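Local coordinates for protein 373aa long hypothetical citrate synthase (Sulfolobus tokodaii, PDB 1VGP) that is of unknown function but belongs to the citrate synthase family, whose members are predominantly helical proteins, and here forms a two-subunit assembly, at residues L243-F252 / V292-L300; L82-P91 / N130-I140. One frame throughout, in Å; residues are numbered along the deposited sequence.

Interaction 1: L243-F252 / V292-L300; sequences LSNKQRIMGF and VEEIGIKYL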
loop_
_atom_site.group_PDB
_atom_site.type_symbol
_atom_site.label_atom_id
_atom_site.label_comp_id
_atom_site.label_asym_id
_atom_site.label_seq_id
_atom_site.Cartn_x
_atom_site.Cartn_y
_atom_site.Cartn_z
ATOM N N LEU A 243 6.347 -0.121 -36.643
ATOM C CA LEU A 243 7.477 0.789 -36.481
ATOM C C LEU A 243 7.289 2.069 -37.281
ATOM O O LEU A 243 7.729 3.145 -36.871
ATOM C CB LEU A 243 8.779 0.110 -36.922
ATOM C CG LEU A 243 9.225 -1.076 -36.066
ATOM C CD1 LEU A 243 10.385 -1.779 -36.736
ATOM C CD2 LEU A 243 9.606 -0.590 -34.679
ATOM N N SER A 244 6.629 1.947 -38.426
ATOM C CA SER A 244 6.509 3.061 -39.354
ATOM C C SER A 244 5.621 4.163 -38.801
ATOM O O SER A 244 5.815 5.334 -39.112
ATOM C CB SER A 244 5.941 2.579 -40.681
ATOM O OG SER A 244 4.622 2.099 -40.510
ATOM N N ASN A 245 4.631 3.804 -37.994
ATOM C CA ASN A 245 3.859 4.831 -37.305
ATOM C C ASN A 245 4.002 4.704 -35.819
ATOM O O ASN A 245 3.132 4.178 -35.124
ATOM C CB ASN A 245 2.380 4.792 -37.732
ATOM C CG ASN A 245 1.873 3.401 -37.924
ATOM O OD1 ASN A 245 2.215 2.501 -37.165
ATOM N ND2 ASN A 245 1.051 3.206 -38.940
ATOM N N LYS A 246 5.085 5.278 -35.322
ATOM C CA LYS A 246 5.923 4.749 -34.270
ATOM C C LYS A 246 5.215 4.104 -33.088
ATOM O O LYS A 246 4.976 4.754 -32.064
ATOM C CB LYS A 246 6.834 5.873 -33.800
ATOM C CG LYS A 246 6.447 7.235 -34.389
ATOM C CD LYS A 246 7.641 8.170 -34.569
ATOM C CE LYS A 246 7.289 9.350 -35.471
ATOM N NZ LYS A 246 8.112 10.556 -35.169
ATOM N N GLN A 247 4.890 2.817 -33.197
ATOM C CA GLN A 247 4.267 2.067 -32.122
ATOM C C GLN A 247 5.257 1.088 -31.484
ATOM O O GLN A 247 6.081 0.487 -32.176
ATOM C CB GLN A 247 3.056 1.293 -32.656
ATOM C CG GLN A 247 2.050 2.154 -33.396
ATOM C CD GLN A 247 0.907 1.353 -33.992
ATOM O OE1 GLN A 247 1.070 0.627 -34.985
ATOM N NE2 GLN A 247 -0.266 1.474 -33.381
ATOM N N ARG A 248 5.173 0.928 -30.163
ATOM C CA ARG A 248 6.089 0.053 -29.425
ATOM C C ARG A 248 6.048 -1.405 -29.914
ATOM O O ARG A 248 5.046 -1.867 -30.453
ATOM C CB ARG A 248 5.753 0.115 -27.929
ATOM C CG ARG A 248 6.871 -0.368 -27.006
ATOM C CD ARG A 248 8.067 0.601 -26.982
ATOM N NE ARG A 248 8.786 0.654 -28.261
ATOM C CZ ARG A 248 9.881 -0.046 -28.550
ATOM N NH1 ARG A 248 10.438 -0.827 -27.633
ATOM N NH2 ARG A 248 10.414 0.034 -29.766
ATOM N N ILE A 249 7.151 -2.123 -29.731
ATOM C CA ILE A 249 7.161 -3.565 -29.944
ATOM C C ILE A 249 7.178 -4.264 -28.599
ATOM O O ILE A 249 8.169 -4.197 -27.881
ATOM C CB ILE A 249 8.404 -4.018 -30.736
ATOM C CG1 ILE A 249 8.432 -3.331 -32.109
ATOM C CG2 ILE A 249 8.396 -5.533 -30.897
ATOM C CD1 ILE A 249 7.258 -3.686 -33.023
ATOM N N MET A 250 6.074 -4.924 -28.260
ATOM C CA MET A 250 5.911 -5.556 -26.954
ATOM C C MET A 250 7.042 -6.522 -26.662
ATOM O O MET A 250 7.437 -7.311 -27.522
ATOM C CB MET A 250 4.577 -6.298 -26.894
ATOM C CG MET A 250 3.405 -5.495 -27.426
ATOM S SD MET A 250 3.224 -3.918 -26.568
ATOM C CE MET A 250 1.461 -3.649 -26.786
ATOM N N GLY A 251 7.562 -6.451 -25.441
ATOM C CA GLY A 251 8.650 -7.324 -25.039
ATOM C C GLY A 251 10.009 -6.819 -25.481
ATOM O O GLY A 251 11.005 -7.542 -25.411
ATOM N N PHE A 252 10.059 -5.576 -25.944
ATOM C CA PHE A 252 11.331 -4.969 -26.301
ATOM C C PHE A 252 11.585 -3.730 -25.467
ATOM O O PHE A 252 10.666 -3.177 -24.872
ATOM C CB PHE A 252 11.346 -4.599 -27.774
ATOM C CG PHE A 252 11.892 -5.678 -28.662
ATOM C CD1 PHE A 252 13.151 -5.549 -29.241
ATOM C CD2 PHE A 252 11.136 -6.814 -28.942
ATOM C CE1 PHE A 252 13.649 -6.542 -30.088
ATOM C CE2 PHE A 252 11.625 -7.818 -29.792
ATOM C CZ PHE A 252 12.881 -7.685 -30.367
ATOM N N VAL A 292 9.885 -12.392 -34.813
ATOM C CA VAL A 292 9.806 -11.040 -34.267
ATOM C C VAL A 292 11.126 -10.640 -33.607
ATOM O O VAL A 292 11.583 -9.512 -33.781
ATOM C CB VAL A 292 8.667 -10.929 -33.227
ATOM C CG1 VAL A 292 8.621 -9.529 -32.652
ATOM C CG2 VAL A 292 7.349 -11.271 -33.876
ATOM N N GLU A 293 11.734 -11.566 -32.860
ATOM C CA GLU A 293 13.018 -11.308 -32.218
ATOM C C GLU A 293 14.050 -10.928 -33.272
ATOM O O GLU A 293 14.819 -9.972 -33.113
ATOM C CB GLU A 293 13.501 -12.556 -31.468
ATOM C CG GLU A 293 14.818 -12.350 -30.718
ATOM C CD GLU A 293 15.436 -13.653 -30.231
ATOM O OE1 GLU A 293 14.773 -14.701 -30.332
ATOM O OE2 GLU A 293 16.591 -13.629 -29.741
ATOM N N GLU A 294 14.053 -11.694 -34.356
ATOM C CA GLU A 294 15.012 -11.508 -35.432
ATOM C C GLU A 294 14.904 -10.099 -36.024
ATOM O O GLU A 294 15.869 -9.329 -35.994
ATOM C CB GLU A 294 14.760 -12.568 -36.496
ATOM C CG GLU A 294 15.795 -12.626 -37.598
ATOM C CD GLU A 294 15.745 -13.942 -38.360
ATOM O OE1 GLU A 294 16.461 -14.071 -39.384
ATOM O OE2 GLU A 294 14.991 -14.848 -37.930
ATOM N N ILE A 295 13.730 -9.759 -36.552
ATOM C CA ILE A 295 13.558 -8.475 -37.230
ATOM C C ILE A 295 13.570 -7.339 -36.208
ATOM O O ILE A 295 14.019 -6.222 -36.505
ATOM C CB ILE A 295 12.225 -8.430 -38.038
ATOM C CG1 ILE A 295 12.139 -7.130 -38.845
ATOM C CG2 ILE A 295 11.033 -8.537 -37.091
ATOM C CD1 ILE A 295 11.101 -7.164 -39.952
ATOM N N GLY A 296 13.082 -7.636 -35.006
ATOM C CA GLY A 296 13.091 -6.651 -33.942
ATOM C C GLY A 296 14.494 -6.215 -33.576
ATOM O O GLY A 296 14.786 -5.015 -33.535
ATOM N N ILE A 297 15.365 -7.186 -33.310
ATOM C CA ILE A 297 16.768 -6.883 -33.031
ATOM C C ILE A 297 17.427 -6.126 -34.197
ATOM O O ILE A 297 18.190 -5.182 -33.984
ATOM C CB ILE A 297 17.567 -8.176 -32.728
ATOM C CG1 ILE A 297 17.094 -8.776 -31.398
ATOM C CG2 ILE A 297 19.047 -7.874 -32.661
ATOM C CD1 ILE A 297 17.719 -10.119 -31.080
ATOM N N LYS A 298 17.113 -6.541 -35.421
ATOM C CA LYS A 298 17.662 -5.906 -36.611
ATOM C C LYS A 298 17.380 -4.410 -36.613
ATOM O O LYS A 298 18.307 -3.601 -36.654
ATOM C CB LYS A 298 17.076 -6.550 -37.866
ATOM C CG LYS A 298 17.638 -6.025 -39.184
ATOM C CD LYS A 298 16.737 -6.445 -40.344
ATOM C CE LYS A 298 17.210 -5.892 -41.676
ATOM N NZ LYS A 298 17.618 -6.982 -42.603
ATOM N N TYR A 299 16.105 -4.034 -36.557
ATOM C CA TYR A 299 15.726 -2.624 -36.654
ATOM C C TYR A 299 15.932 -1.814 -35.380
ATOM O O TYR A 299 16.278 -0.633 -35.438
ATOM C CB TYR A 299 14.265 -2.498 -37.096
ATOM C CG TYR A 299 14.097 -2.595 -38.593
ATOM C CD1 TYR A 299 13.980 -1.448 -39.373
ATOM C CD2 TYR A 299 14.090 -3.831 -39.232
ATOM C CE1 TYR A 299 13.860 -1.537 -40.756
ATOM C CE2 TYR A 299 13.972 -3.931 -40.607
ATOM C CZ TYR A 299 13.855 -2.784 -41.362
ATOM O OH TYR A 299 13.720 -2.879 -42.727
ATOM N N LEU A 300 15.727 -2.440 -34.227
ATOM C CA LEU A 300 15.728 -1.714 -32.960
ATOM C C LEU A 300 17.039 -1.852 -32.211
ATOM O O LEU A 300 17.398 -0.995 -31.398
ATOM C CB LEU A 300 14.583 -2.212 -32.083
ATOM C CG LEU A 300 13.216 -1.571 -32.332
ATOM C CD1 LEU A 300 12.960 -1.447 -33.823
ATOM C CD2 LEU A 300 12.147 -2.427 -31.669
#
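Phe252 and Gly296 show how a missing side chain makes room for a ring. On helix 281-300, Gly296 offers bare backbone where a CB would point at the loop, and the far end of the Phe252 ring settles there, with CZ 3.7 Å from Gly296 CA and CE1 3.6 Å from Gly296 C. Val292 CG1 and Ile297 CG1 lie near CE2 and CE1 respectively, one to each flank of the ring's far end, while Phe311, at the start of helix 309-319, meets the ring with its plane about perpendicular. One turn on, Leu300 is the complementary bump. The fork at its CG sends the two methyl groups to different partners: CD1 packs 3.6 Å from Leu243 CD2, whereas CD2 reaches Ile249 CG1 at 3.8 Å and also touches Phe252 CD1. Arg248 folds back through bends at chi2 and chi3, bringing NH2 to 3.6 Å from Leu300 CD2. Leu243 CD1 closes the outer margin against Tyr299 CB at 4.0 Å. Apolar shape, without polar bonds between the two segments, joins them: a loop leaving one helix laid against the last turns of another, within the helix-rich citrate synthase fold.

Interaction 2: L82-P91 / N130-I140; sequences LREVRKDAQP and NYARLRKGLDI
Leu82 and Arg83, in the last turn of helix 76-84, lie beside Tyr131 and Leu134 near the end of helix 113-135, and the exit loop then brings the Lys87 CA within 5.4 Å of the Arg135 CA. Helix 113-135 closes in a Schellman motif, with Gly137 at C-prime, and the chain beyond it turns back to place Asp139 and Ile140 beside Arg83. There Arg83 NH1 forms a salt bridge with Asp139 OD1 at 3.3 Å, from the syn side but tilted out of the carboxylate plane, the guanidinium and carboxylate planes standing 81° apart; Ile140 CD1 sits over one guanidinium face, toward its rim. Leu134 CD2 fits between the two backbones, 3.7 Å from Leu82 CB. Lys87 crosses Leu134 at a slant, its CE 3.8 Å from Leu134 CB, and bends at chi2 and chi4 so that NZ binds Leu82 O and Val85 O, with a weak third bond to Arg83 O. Pro91 lies over a face of the Arg135 guanidinium, whose salt-bridge partner is Asp325. Tyr131 enters the loop from the helix, CG anti to its N (chi1 -173°), with Val85 CG1 at 3.8 Å from CE1 and Ala89 CB close to the hydroxyl. Tyr131 OH donates a hydrogen bond to Arg86 O at 3.2 Å, in the carbonyl plane, on a lone pair.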
loop_
_atom_site.group_PDB
_atom_site.type_symbol
_atom_site.label_atom_id
_atom_site.label_comp_id
_atom_site.label_asym_id
_atom_site.label_seq_id
_atom_site.Cartn_x
_atom_site.Cartn_y
_atom_site.Cartn_z
ATOM N N LEU A 82 -11.933 -17.236 -0.953
ATOM C CA LEU A 82 -11.578 -17.525 -2.330
ATOM C C LEU A 82 -12.759 -18.135 -3.081
ATOM O O LEU A 82 -13.130 -17.665 -4.166
ATOM C CB LEU A 82 -10.369 -18.459 -2.387
ATOM C CG LEU A 82 -9.048 -17.827 -1.924
ATOM C CD1 LEU A 82 -7.926 -18.842 -2.014
ATOM C CD2 LEU A 82 -8.724 -16.615 -2.783
ATOM N N ARG A 83 -13.370 -19.166 -2.501
ATOM C CA ARG A 83 -14.453 -19.847 -3.197
ATOM C C ARG A 83 -15.772 -19.084 -3.144
ATOM O O ARG A 83 -16.665 -19.324 -3.955
ATOM C CB ARG A 83 -14.659 -21.270 -2.666
ATOM C CG ARG A 83 -14.253 -21.514 -1.237
ATOM C CD ARG A 83 -14.866 -22.825 -0.755
ATOM N NE ARG A 83 -13.879 -23.829 -0.364
ATOM C CZ ARG A 83 -13.593 -24.920 -1.074
ATOM N NH1 ARG A 83 -14.102 -25.086 -2.292
ATOM N NH2 ARG A 83 -12.804 -25.856 -0.562
ATOM N N GLU A 84 -15.885 -18.156 -2.202
ATOM C CA GLU A 84 -17.104 -17.375 -2.080
ATOM C C GLU A 84 -17.090 -16.137 -2.971
ATOM O O GLU A 84 -18.142 -15.613 -3.323
ATOM C CB GLU A 84 -17.326 -16.965 -0.625
ATOM C CG GLU A 84 -18.137 -17.968 0.182
ATOM C CD GLU A 84 -18.937 -17.318 1.299
ATOM O OE1 GLU A 84 -19.670 -16.333 1.014
ATOM O OE2 GLU A 84 -18.839 -17.783 2.460
ATOM N N VAL A 85 -15.896 -15.688 -3.343
ATOM C CA VAL A 85 -15.723 -14.397 -3.997
ATOM C C VAL A 85 -16.168 -14.360 -5.470
ATOM O O VAL A 85 -16.142 -15.371 -6.176
ATOM C CB VAL A 85 -14.239 -13.933 -3.901
ATOM C CG1 VAL A 85 -13.357 -14.753 -4.851
ATOM C CG2 VAL A 85 -14.138 -12.448 -4.202
ATOM N N ARG A 86 -16.590 -13.180 -5.913
ATOM C CA ARG A 86 -16.713 -12.867 -7.332
ATOM C C ARG A 86 -15.626 -13.597 -8.114
ATOM O O ARG A 86 -14.445 -13.503 -7.783
ATOM C CB ARG A 86 -16.572 -11.357 -7.520
ATOM C CG ARG A 86 -16.829 -10.864 -8.921
ATOM C CD ARG A 86 -16.686 -9.355 -8.971
ATOM N NE ARG A 86 -17.501 -8.748 -10.024
ATOM C CZ ARG A 86 -18.298 -7.704 -9.833
ATOM N NH1 ARG A 86 -18.965 -7.183 -10.849
ATOM N NH2 ARG A 86 -18.432 -7.183 -8.618
ATOM N N LYS A 87 -16.015 -14.336 -9.148
ATOM C CA LYS A 87 -15.040 -15.117 -9.904
ATOM C C LYS A 87 -14.583 -14.418 -11.176
ATOM O O LYS A 87 -13.808 -14.976 -11.952
ATOM C CB LYS A 87 -15.607 -16.494 -10.240
ATOM C CG LYS A 87 -15.759 -17.395 -9.021
ATOM C CD LYS A 87 -14.409 -17.814 -8.454
ATOM C CE LYS A 87 -14.559 -18.626 -7.166
ATOM N NZ LYS A 87 -15.000 -17.804 -6.011
ATOM N N ASP A 88 -15.048 -13.190 -11.384
ATOM C CA ASP A 88 -14.496 -12.353 -12.441
ATOM C C ASP A 88 -13.620 -11.261 -11.835
ATOM O O ASP A 88 -13.406 -10.212 -12.442
ATOM C CB ASP A 88 -15.620 -11.730 -13.260
ATOM C CG ASP A 88 -16.578 -10.927 -12.412
ATOM O OD1 ASP A 88 -16.439 -9.686 -12.359
ATOM O OD2 ASP A 88 -17.478 -11.522 -11.791
ATOM N N ALA A 89 -13.122 -11.517 -10.628
ATOM C CA ALA A 89 -12.197 -10.613 -9.958
ATOM C C ALA A 89 -10.809 -10.691 -10.587
ATOM O O ALA A 89 -10.403 -11.744 -11.078
ATOM C CB ALA A 89 -12.115 -10.967 -8.480
ATOM N N GLN A 90 -10.089 -9.574 -10.571
ATOM C CA GLN A 90 -8.686 -9.562 -10.973
ATOM C C GLN A 90 -7.840 -10.364 -9.995
ATOM O O GLN A 90 -7.853 -10.103 -8.794
ATOM C CB GLN A 90 -8.172 -8.124 -11.026
ATOM C CG GLN A 90 -8.803 -7.278 -12.122
ATOM C CD GLN A 90 -8.348 -5.828 -12.074
ATOM O OE1 GLN A 90 -7.168 -5.542 -11.877
ATOM N NE2 GLN A 90 -9.290 -4.904 -12.257
ATOM N N PRO A 91 -7.091 -11.364 -10.496
ATOM C CA PRO A 91 -6.236 -12.161 -9.599
ATOM C C PRO A 91 -5.348 -11.321 -8.663
ATOM O O PRO A 91 -5.097 -11.719 -7.530
ATOM C CB PRO A 91 -5.428 -13.034 -10.566
ATOM C CG PRO A 91 -6.327 -13.178 -11.759
ATOM C CD PRO A 91 -7.069 -11.877 -11.885
ATOM N N ASN A 130 -5.066 -21.815 -6.066
ATOM C CA ASN A 130 -6.404 -22.090 -5.551
ATOM C C ASN A 130 -7.450 -21.245 -6.258
ATOM O O ASN A 130 -8.539 -21.720 -6.575
ATOM C CB ASN A 130 -6.465 -21.810 -4.051
ATOM C CG ASN A 130 -5.980 -22.985 -3.218
ATOM O OD1 ASN A 130 -6.093 -22.979 -1.989
ATOM N ND2 ASN A 130 -5.435 -24.003 -3.887
ATOM N N TYR A 131 -7.122 -19.987 -6.513
ATOM C CA TYR A 131 -8.085 -19.118 -7.163
ATOM C C TYR A 131 -8.298 -19.525 -8.614
ATOM O O TYR A 131 -9.419 -19.455 -9.124
ATOM C CB TYR A 131 -7.630 -17.658 -7.112
ATOM C CG TYR A 131 -8.695 -16.719 -7.631
ATOM C CD1 TYR A 131 -9.980 -16.724 -7.085
ATOM C CD2 TYR A 131 -8.434 -15.854 -8.692
ATOM C CE1 TYR A 131 -10.978 -15.890 -7.587
ATOM C CE2 TYR A 131 -9.420 -15.016 -9.204
ATOM C CZ TYR A 131 -10.687 -15.040 -8.647
ATOM O OH TYR A 131 -11.661 -14.202 -9.144
ATOM N N ALA A 132 -7.218 -19.946 -9.269
ATOM C CA ALA A 132 -7.267 -20.334 -10.669
ATOM C C ALA A 132 -8.178 -21.549 -10.882
ATOM O O ALA A 132 -8.934 -21.604 -11.860
ATOM C CB ALA A 132 -5.860 -20.634 -11.172
ATOM N N ARG A 133 -8.109 -22.513 -9.965
ATOM C CA ARG A 133 -8.977 -23.686 -10.016
ATOM C C ARG A 133 -10.420 -23.291 -9.751
ATOM O O ARG A 133 -11.311 -23.552 -10.558
ATOM C CB ARG A 133 -8.539 -24.710 -8.970
ATOM C CG ARG A 133 -7.053 -25.025 -8.976
ATOM C CD ARG A 133 -6.755 -26.226 -9.851
ATOM N NE ARG A 133 -7.634 -27.345 -9.540
ATOM C CZ ARG A 133 -7.565 -28.533 -10.129
ATOM N NH1 ARG A 133 -6.600 -28.791 -11.004
ATOM N NH2 ARG A 133 -8.470 -29.462 -9.850
ATOM N N LEU A 134 -10.642 -22.663 -8.603
ATOM C CA LEU A 134 -11.968 -22.181 -8.227
ATOM C C LEU A 134 -12.602 -21.366 -9.349
ATOM O O LEU A 134 -13.791 -21.482 -9.623
ATOM C CB LEU A 134 -11.861 -21.324 -6.967
ATOM C CG LEU A 134 -12.146 -21.990 -5.622
ATOM C CD1 LEU A 134 -11.916 -23.487 -5.703
ATOM C CD2 LEU A 134 -11.250 -21.360 -4.563
ATOM N N ARG A 135 -11.800 -20.536 -9.994
ATOM C CA ARG A 135 -12.301 -19.683 -11.053
ATOM C C ARG A 135 -12.760 -20.551 -12.220
ATOM O O ARG A 135 -13.783 -20.276 -12.840
ATOM C CB ARG A 135 -11.202 -18.718 -11.505
ATOM C CG ARG A 135 -11.569 -17.854 -12.678
ATOM C CD ARG A 135 -10.323 -17.454 -13.429
ATOM N NE ARG A 135 -10.144 -16.010 -13.401
ATOM C CZ ARG A 135 -9.470 -15.317 -14.313
ATOM N NH1 ARG A 135 -9.491 -13.990 -14.275
ATOM N NH2 ARG A 135 -8.774 -15.945 -15.258
ATOM N N LYS A 136 -12.000 -21.604 -12.507
ATOM C CA LYS A 136 -12.330 -22.518 -13.596
ATOM C C LYS A 136 -13.337 -23.577 -13.158
ATOM O O LYS A 136 -13.572 -24.542 -13.878
ATOM C CB LYS A 136 -11.067 -23.209 -14.122
ATOM C CG LYS A 136 -10.425 -22.514 -15.312
ATOM C CD LYS A 136 -9.389 -23.402 -15.996
ATOM C CE LYS A 136 -8.026 -23.302 -15.330
ATOM N NZ LYS A 136 -7.072 -24.321 -15.855
ATOM N N GLY A 137 -13.926 -23.403 -11.979
ATOM C CA GLY A 137 -14.974 -24.305 -11.538
ATOM C C GLY A 137 -14.469 -25.635 -11.004
ATOM O O GLY A 137 -15.253 -26.543 -10.733
ATOM N N LEU A 138 -13.155 -25.761 -10.859
ATOM C CA LEU A 138 -12.559 -26.953 -10.267
ATOM C C LEU A 138 -12.489 -26.761 -8.760
ATOM O O LEU A 138 -13.049 -25.799 -8.232
ATOM C CB LEU A 138 -11.156 -27.171 -10.834
ATOM C CG LEU A 138 -11.053 -26.971 -12.345
ATOM C CD1 LEU A 138 -9.617 -27.169 -12.800
ATOM C CD2 LEU A 138 -11.979 -27.946 -13.045
ATOM N N ASP A 139 -11.809 -27.664 -8.064
ATOM C CA ASP A 139 -11.722 -27.538 -6.618
ATOM C C ASP A 139 -10.312 -27.295 -6.113
ATOM O O ASP A 139 -9.332 -27.723 -6.724
ATOM C CB ASP A 139 -12.296 -28.777 -5.932
ATOM C CG ASP A 139 -13.100 -28.428 -4.690
ATOM O OD1 ASP A 139 -12.637 -27.569 -3.889
ATOM O OD2 ASP A 139 -14.197 -29.007 -4.510
ATOM N N ILE A 140 -10.221 -26.592 -4.991
ATOM C CA ILE A 140 -8.958 -26.454 -4.291
ATOM C C ILE A 140 -8.298 -27.819 -4.202
ATOM O O ILE A 140 -8.892 -28.786 -3.737
ATOM C CB ILE A 140 -9.161 -25.898 -2.872
ATOM C CG1 ILE A 140 -9.755 -24.496 -2.971
ATOM C CG2 ILE A 140 -7.832 -25.862 -2.117
ATOM C CD1 ILE A 140 -10.118 -23.902 -1.634
#

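Interactions 1 and 2 share one arrangement, a chain that has just left a helix lying against the last turns of another, but are held differently. In 243-252 / 292-300 the hold is apolar fit; in 82-91 / 130-140 a hydrogen bond from a tyrosine hydroxyl and an ion pair are added. The two follow one another along the chain, interaction 2 closing before interaction 1 opens. Their centres lie 37 Å apart and their nearest atoms about 17 Å, so they do not touch. Their surroundings also differ: no other chain of the assembly touches interaction 1, whereas in interaction 2 Val85 and Ala89 pack on Phe77 and Ile104 of the second subunit.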